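Local atomic coordinates of OmpA family protein (Klebsiella pneumoniae subsp. pneumoniae, PDB entry 7RJJ), a protein that probably tethers the outer membrane to the cell wall, its OmpA-like domain binding peptidoglycan and here holding D-alanine in the binding pocket. Residues P41-I45 / V117-C123; N60-L65 / V88-E93. One frame throughout, in Å; residues are numbered along the deposited sequence.

Contact 1: residues P41-I45 / V117-C123; sequences PGWLI and VPQVDAC
Leu-44 and Val-117 form an antiparallel, hydrogen-bonded pair joined by two backbone bonds. Val-117 N gives to Leu-44 O at 2.8 Å, nearly straight (167°) and in the carbonyl plane; the return bond, Leu-44 N to Val-117 O at 2.9 Å, is more bent (142°), its donor tilted out of that plane. The pair holds the start of strand 43-49 against the end of strand 112-117, just before the chain turns a corner at Pro-118 to Val-120.

The aromatic contact is a CH-pi contact. Pro-118 lays its ring over one face of Trp-43, with CB 3.6 Å from the centroid of the six-membered ring and almost exactly on the ring normal. Its CD reaches the rim of the same ring, 3.5 Å from Trp-43 CZ3. Trp-43 turns CG opposite its carbonyl carbon, which carries the indole to the proline.

Apolar contacts gather on Leu-44. With CG opposite the backbone N (chi1 179°), its two methyls part: CD2 meets Val-120 CG1 at 3.9 Å, the two side chains crossing at a slant, while CD1 meets Ala-122 CB at 3.8 Å. Leu-44 CB also lies beside Val-117 CB, on the same face of the sheet.

Polar contacts at the far end run through water, which donates to Gly-42 O at 2.6 Å and, weakly, to Asp-121 OD1. Beside them Cys-123 SG lies 3.8 Å from Gly-42 CA.

Strand 112-117, the last in the chain, here leads into a C-terminal tail that wraps round the start of strand 43-49 at one end of the sheet of the OmpA-like alpha/beta domain, at the surface and far from the D-alanine pocket; the disulfide to Cys-85 ties the tail down.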
loop_
_atom_site.group_PDB
_atom_site.type_symbol
_atom_site.label_atom_id
_atom_site.label_comp_id
_atom_site.label_asym_id
_atom_site.label_seq_id
_atom_site.Cartn_x
_atom_site.Cartn_y
_atom_site.Cartn_z
ATOM N N PRO A 41 -4.723 8.179 15.700
ATOM C CA PRO A 41 -5.108 6.938 16.366
ATOM C C PRO A 41 -6.590 6.598 16.171
ATOM O O PRO A 41 -7.395 7.485 16.237
ATOM C CB PRO A 41 -4.861 7.210 17.860
ATOM C CG PRO A 41 -3.883 8.362 17.894
ATOM C CD PRO A 41 -4.122 9.153 16.625
ATOM N N GLY A 42 -6.890 5.344 15.848
ATOM C CA GLY A 42 -8.295 4.908 15.761
ATOM C C GLY A 42 -8.924 5.066 14.395
ATOM O O GLY A 42 -10.064 4.599 14.239
ATOM N N TRP A 43 -8.244 5.705 13.439
ATOM C CA TRP A 43 -8.824 5.836 12.076
ATOM C C TRP A 43 -8.647 4.506 11.332
ATOM O O TRP A 43 -7.606 3.850 11.552
ATOM C CB TRP A 43 -8.141 6.973 11.307
ATOM C CG TRP A 43 -8.445 8.359 11.781
ATOM C CD1 TRP A 43 -8.459 8.832 13.063
ATOM C CD2 TRP A 43 -8.626 9.503 10.934
ATOM N NE1 TRP A 43 -8.723 10.174 13.065
ATOM C CE2 TRP A 43 -8.818 10.617 11.771
ATOM C CE3 TRP A 43 -8.680 9.679 9.549
ATOM C CZ2 TRP A 43 -9.063 11.893 11.266
ATOM C CZ3 TRP A 43 -8.918 10.936 9.051
ATOM C CH2 TRP A 43 -9.095 12.031 9.896
ATOM N N LEU A 44 -9.614 4.114 10.503
ATOM C CA LEU A 44 -9.422 2.906 9.662
ATOM C C LEU A 44 -8.281 3.184 8.674
ATOM O O LEU A 44 -8.328 4.241 7.991
ATOM C CB LEU A 44 -10.705 2.571 8.900
ATOM C CG LEU A 44 -10.613 1.357 7.976
ATOM C CD1 LEU A 44 -10.450 0.072 8.777
ATOM C CD2 LEU A 44 -11.837 1.265 7.070
ATOM N N ILE A 45 -7.331 2.257 8.582
ATOM C CA ILE A 45 -6.152 2.365 7.675
ATOM C C ILE A 45 -6.476 1.503 6.464
ATOM O O ILE A 45 -6.387 0.259 6.578
ATOM C CB ILE A 45 -4.846 1.929 8.373
ATOM C CG1 ILE A 45 -4.653 2.620 9.726
ATOM C CG2 ILE A 45 -3.638 2.140 7.466
ATOM C CD1 ILE A 45 -3.559 2.015 10.557
ATOM N N VAL A 117 -9.470 6.631 7.201
ATOM C CA VAL A 117 -10.934 6.892 7.153
ATOM C C VAL A 117 -11.449 7.055 8.579
ATOM O O VAL A 117 -11.390 6.131 9.378
ATOM C CB VAL A 117 -11.651 5.756 6.401
ATOM C CG1 VAL A 117 -13.136 6.013 6.290
ATOM C CG2 VAL A 117 -11.030 5.525 5.028
ATOM N N PRO A 118 -11.918 8.258 8.957
ATOM C CA PRO A 118 -12.400 8.487 10.318
ATOM C C PRO A 118 -13.808 7.953 10.638
ATOM O O PRO A 118 -14.048 7.656 11.805
ATOM C CB PRO A 118 -12.387 10.021 10.420
ATOM C CG PRO A 118 -12.630 10.493 9.001
ATOM C CD PRO A 118 -11.945 9.468 8.123
ATOM N N GLN A 119 -14.674 7.792 9.626
ATOM C CA GLN A 119 -16.089 7.383 9.882
ATOM C C GLN A 119 -16.195 5.924 10.344
ATOM O O GLN A 119 -17.255 5.569 10.888
ATOM C CB GLN A 119 -16.970 7.555 8.639
ATOM C CG GLN A 119 -16.972 8.959 8.047
ATOM C CD GLN A 119 -15.764 9.267 7.196
ATOM O OE1 GLN A 119 -14.924 8.412 6.913
ATOM N NE2 GLN A 119 -15.689 10.504 6.740
ATOM N N VAL A 120 -15.156 5.114 10.141
ATOM C CA VAL A 120 -15.203 3.672 10.526
ATOM C C VAL A 120 -14.354 3.467 11.788
ATOM O O VAL A 120 -13.190 3.906 11.798
ATOM C CB VAL A 120 -14.728 2.783 9.359
ATOM C CG1 VAL A 120 -14.631 1.317 9.750
ATOM C CG2 VAL A 120 -15.609 2.951 8.127
ATOM N N ASP A 121 -14.940 2.894 12.848
ATOM C CA ASP A 121 -14.143 2.642 14.083
ATOM C C ASP A 121 -13.243 1.450 13.739
ATOM O O ASP A 121 -13.676 0.588 12.934
ATOM C CB ASP A 121 -15.039 2.513 15.321
ATOM C CG ASP A 121 -14.298 2.574 16.654
ATOM O OD1 ASP A 121 -13.168 2.063 16.729
ATOM O OD2 ASP A 121 -14.840 3.184 17.600
ATOM N N ALA A 122 -11.992 1.474 14.188
ATOM C CA ALA A 122 -11.064 0.385 13.810
ATOM C C ALA A 122 -10.090 0.092 14.951
ATOM O O ALA A 122 -9.512 -0.999 14.957
ATOM C CB ALA A 122 -10.330 0.782 12.550
ATOM N N CYS A 123 -9.906 1.047 15.856
ATOM C CA CYS A 123 -8.950 0.878 16.981
ATOM C C CYS A 123 -8.956 2.142 17.849
ATOM O O CYS A 123 -9.985 2.387 18.499
ATOM C CB CYS A 123 -7.549 0.538 16.483
ATOM S SG CYS A 123 -7.012 1.429 14.994
HETATM O O HOH W 1 -11.841 4.298 16.105
#

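Contact 2: residues N60-L65 / V88-E93; sequences NQLLSL and VQGYGE. With DAL (D-alanine), chain C.
Gln-61 crosses from the helix to Gly-90 with its side-chain amide. From CB the chain leaves with CG opposite the backbone N (chi1 176°) and bends at chi2 (59°), which swings CD over the Gly-90 carbonyl. At the tip NE2 donates to Gly-90 O at 3.1 Å; the oxygen lies in the amide plane, yet the donor sits above the carbonyl plane, away from the lone pairs. OE1 faces the Gly-92 amide at 3.4 Å, at an angle too poor for a bond.

One turn on, Ser-64 OG donates to Gln-61 O at 2.6 Å, a carbonyl that also takes the helical bond from Leu-65 N. The same hydroxyl accepts a weak bond from Gly-92 N at 3.0 Å. Gly-90 has no side chain, which lets Ser-64 OG come up to its CA; the positive phi of Gly-92 suits glycine too.

Asn-60 bridges ligand and loop. Its OD1 accepts from the amino group of D-alanine, N to OD1 2.9 Å, while ND2 donates to Glu-93 OE1 at 2.9 Å, nearly along the C-O axis of the carboxylate, and also to Val-54 O. Two acceptors on ND2 fix the amide's rotation, keeping OD1 turned to the ligand. Leu-63 CD2 touches D-alanine O; D-alanine is also hydrogen-bonded to Asp-52 and Arg-67.

Leu-65 CD1 packs against the backbone of Gln-89 and Gly-90 and lies 4.1 Å from Val-88 CG2. Helix segment 60-65 runs roughly antiparallel to strand segment 88-90 (151°), their axes 7.1 Å apart, within a beta-alpha-beta unit. Val-88 continues along helix 57-77 to Ala-68 and Arg-72, while Gln-89 pairs through its backbone with Val-47 and Gly-49 of strand 43-49.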
loop_
_atom_site.group_PDB
_atom_site.type_symbol
_atom_site.label_atom_id
_atom_site.label_comp_id
_atom_site.label_asym_id
_atom_site.label_seq_id
_atom_site.Cartn_x
_atom_site.Cartn_y
_atom_site.Cartn_z
ATOM N N ASN A 60 -2.380 -10.351 -11.234
ATOM C CA ASN A 60 -2.069 -9.005 -10.689
ATOM C C ASN A 60 -3.037 -8.686 -9.545
ATOM O O ASN A 60 -2.614 -8.027 -8.605
ATOM C CB ASN A 60 -2.062 -7.947 -11.795
ATOM C CG ASN A 60 -0.824 -8.041 -12.665
ATOM O OD1 ASN A 60 0.260 -8.381 -12.182
ATOM N ND2 ASN A 60 -0.964 -7.715 -13.938
ATOM N N GLN A 61 -4.284 -9.163 -9.606
ATOM C CA GLN A 61 -5.211 -8.873 -8.480
ATOM C C GLN A 61 -4.635 -9.485 -7.196
ATOM O O GLN A 61 -4.519 -8.752 -6.180
ATOM C CB GLN A 61 -6.614 -9.399 -8.777
ATOM C CG GLN A 61 -7.578 -9.208 -7.622
ATOM C CD GLN A 61 -7.726 -7.759 -7.232
ATOM O OE1 GLN A 61 -7.599 -6.857 -8.059
ATOM N NE2 GLN A 61 -8.035 -7.528 -5.965
ATOM N N LEU A 62 -4.282 -10.772 -7.234
ATOM C CA LEU A 62 -3.718 -11.452 -6.035
ATOM C C LEU A 62 -2.435 -10.734 -5.601
ATOM O O LEU A 62 -2.280 -10.480 -4.395
ATOM C CB LEU A 62 -3.434 -12.925 -6.352
ATOM C CG LEU A 62 -2.811 -13.740 -5.213
ATOM C CD1 LEU A 62 -3.736 -13.811 -4.006
ATOM C CD2 LEU A 62 -2.465 -15.145 -5.679
ATOM N N LEU A 63 -1.545 -10.452 -6.556
ATOM C CA LEU A 63 -0.267 -9.759 -6.248
ATOM C C LEU A 63 -0.540 -8.421 -5.555
ATOM O O LEU A 63 0.138 -8.146 -4.546
ATOM C CB LEU A 63 0.507 -9.537 -7.549
ATOM C CG LEU A 63 1.792 -8.723 -7.412
ATOM C CD1 LEU A 63 2.696 -9.318 -6.348
ATOM C CD2 LEU A 63 2.519 -8.619 -8.744
ATOM N N SER A 64 -1.479 -7.630 -6.085
ATOM C CA SER A 64 -1.798 -6.308 -5.487
ATOM C C SER A 64 -2.232 -6.492 -4.030
ATOM O O SER A 64 -1.861 -5.671 -3.177
ATOM C CB SER A 64 -2.848 -5.578 -6.296
ATOM O OG SER A 64 -4.148 -6.150 -6.140
ATOM N N LEU A 65 -2.967 -7.561 -3.756
ATOM C CA LEU A 65 -3.465 -7.792 -2.380
ATOM C C LEU A 65 -2.298 -8.244 -1.493
ATOM O O LEU A 65 -2.235 -7.784 -0.336
ATOM C CB LEU A 65 -4.590 -8.826 -2.458
ATOM C CG LEU A 65 -5.516 -8.907 -1.256
ATOM C CD1 LEU A 65 -6.211 -7.566 -0.995
ATOM C CD2 LEU A 65 -6.528 -10.009 -1.487
ATOM N N VAL A 88 -7.426 -4.330 4.043
ATOM C CA VAL A 88 -6.550 -4.419 2.837
ATOM C C VAL A 88 -7.400 -4.603 1.585
ATOM O O VAL A 88 -8.375 -5.364 1.602
ATOM C CB VAL A 88 -5.418 -5.464 2.960
ATOM C CG1 VAL A 88 -4.485 -5.140 4.127
ATOM C CG2 VAL A 88 -5.901 -6.878 3.042
ATOM N N GLN A 89 -6.960 -3.936 0.520
ATOM C CA GLN A 89 -7.668 -3.833 -0.773
ATOM C C GLN A 89 -6.681 -4.063 -1.912
ATOM O O GLN A 89 -5.500 -3.763 -1.720
ATOM C CB GLN A 89 -8.229 -2.413 -0.873
ATOM C CG GLN A 89 -8.986 -2.101 -2.150
ATOM C CD GLN A 89 -9.466 -0.667 -2.165
ATOM O OE1 GLN A 89 -8.980 0.183 -1.426
ATOM N NE2 GLN A 89 -10.402 -0.373 -3.048
ATOM N N GLY A 90 -7.151 -4.632 -3.016
ATOM C CA GLY A 90 -6.283 -4.803 -4.191
ATOM C C GLY A 90 -6.955 -4.214 -5.410
ATOM O O GLY A 90 -8.147 -4.452 -5.576
ATOM N N TYR A 91 -6.234 -3.395 -6.165
ATOM C CA TYR A 91 -6.746 -2.824 -7.436
ATOM C C TYR A 91 -6.114 -3.531 -8.633
ATOM O O TYR A 91 -6.457 -3.188 -9.779
ATOM C CB TYR A 91 -6.428 -1.336 -7.549
ATOM C CG TYR A 91 -7.353 -0.442 -6.776
ATOM C CD1 TYR A 91 -8.537 0.003 -7.334
ATOM C CD2 TYR A 91 -7.049 -0.041 -5.490
ATOM C CE1 TYR A 91 -9.394 0.830 -6.631
ATOM C CE2 TYR A 91 -7.897 0.785 -4.777
ATOM C CZ TYR A 91 -9.064 1.236 -5.356
ATOM O OH TYR A 91 -9.901 2.056 -4.652
ATOM N N GLY A 92 -5.174 -4.449 -8.395
ATOM C CA GLY A 92 -4.520 -5.103 -9.547
ATOM C C GLY A 92 -3.839 -4.065 -10.421
ATOM O O GLY A 92 -3.217 -3.137 -9.857
ATOM N N GLU A 93 -3.993 -4.184 -11.745
ATOM C CA GLU A 93 -3.361 -3.242 -12.709
ATOM C C GLU A 93 -4.348 -2.140 -13.113
ATOM O O GLU A 93 -3.993 -1.316 -13.981
ATOM C CB GLU A 93 -2.973 -4.015 -13.974
ATOM C CG GLU A 93 -4.187 -4.560 -14.717
ATOM C CD GLU A 93 -3.916 -5.618 -15.769
ATOM O OE1 GLU A 93 -2.923 -6.369 -15.635
ATOM O OE2 GLU A 93 -4.697 -5.677 -16.735
HETATM N N DAL C . 2.532 -6.876 -13.098
HETATM C CA DAL C . 3.885 -7.162 -12.532
HETATM C CB DAL C . 4.080 -8.650 -12.397
HETATM C C DAL C . 4.051 -6.442 -11.187
HETATM O O DAL C . 4.948 -6.761 -10.409
HETATM O OXT DAL C . 3.316 -5.509 -10.852
#

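In the fold
From the N terminus, the chain passes strand 7-8 and helix 27-38 before reaching 41-45, the first half of contact 1. Strand 43-49 then leads to helix 57-77, which supplies 60-65, and strand 86-90 returns to close contact 2 after 22 intervening residues. Helix 103-109 and strand 112-117 follow, and 117-123 completes contact 1 across 71 residues, enclosing the whole of contact 2. The shorter loop joins helix and strand of the beta-alpha-beta unit beside the D-alanine pocket; the longer one ties the C-terminal tail to the remote end of the same sheet. The centres of contacts 1 and 2 lie about 22 Å apart, and the two contacts do not touch.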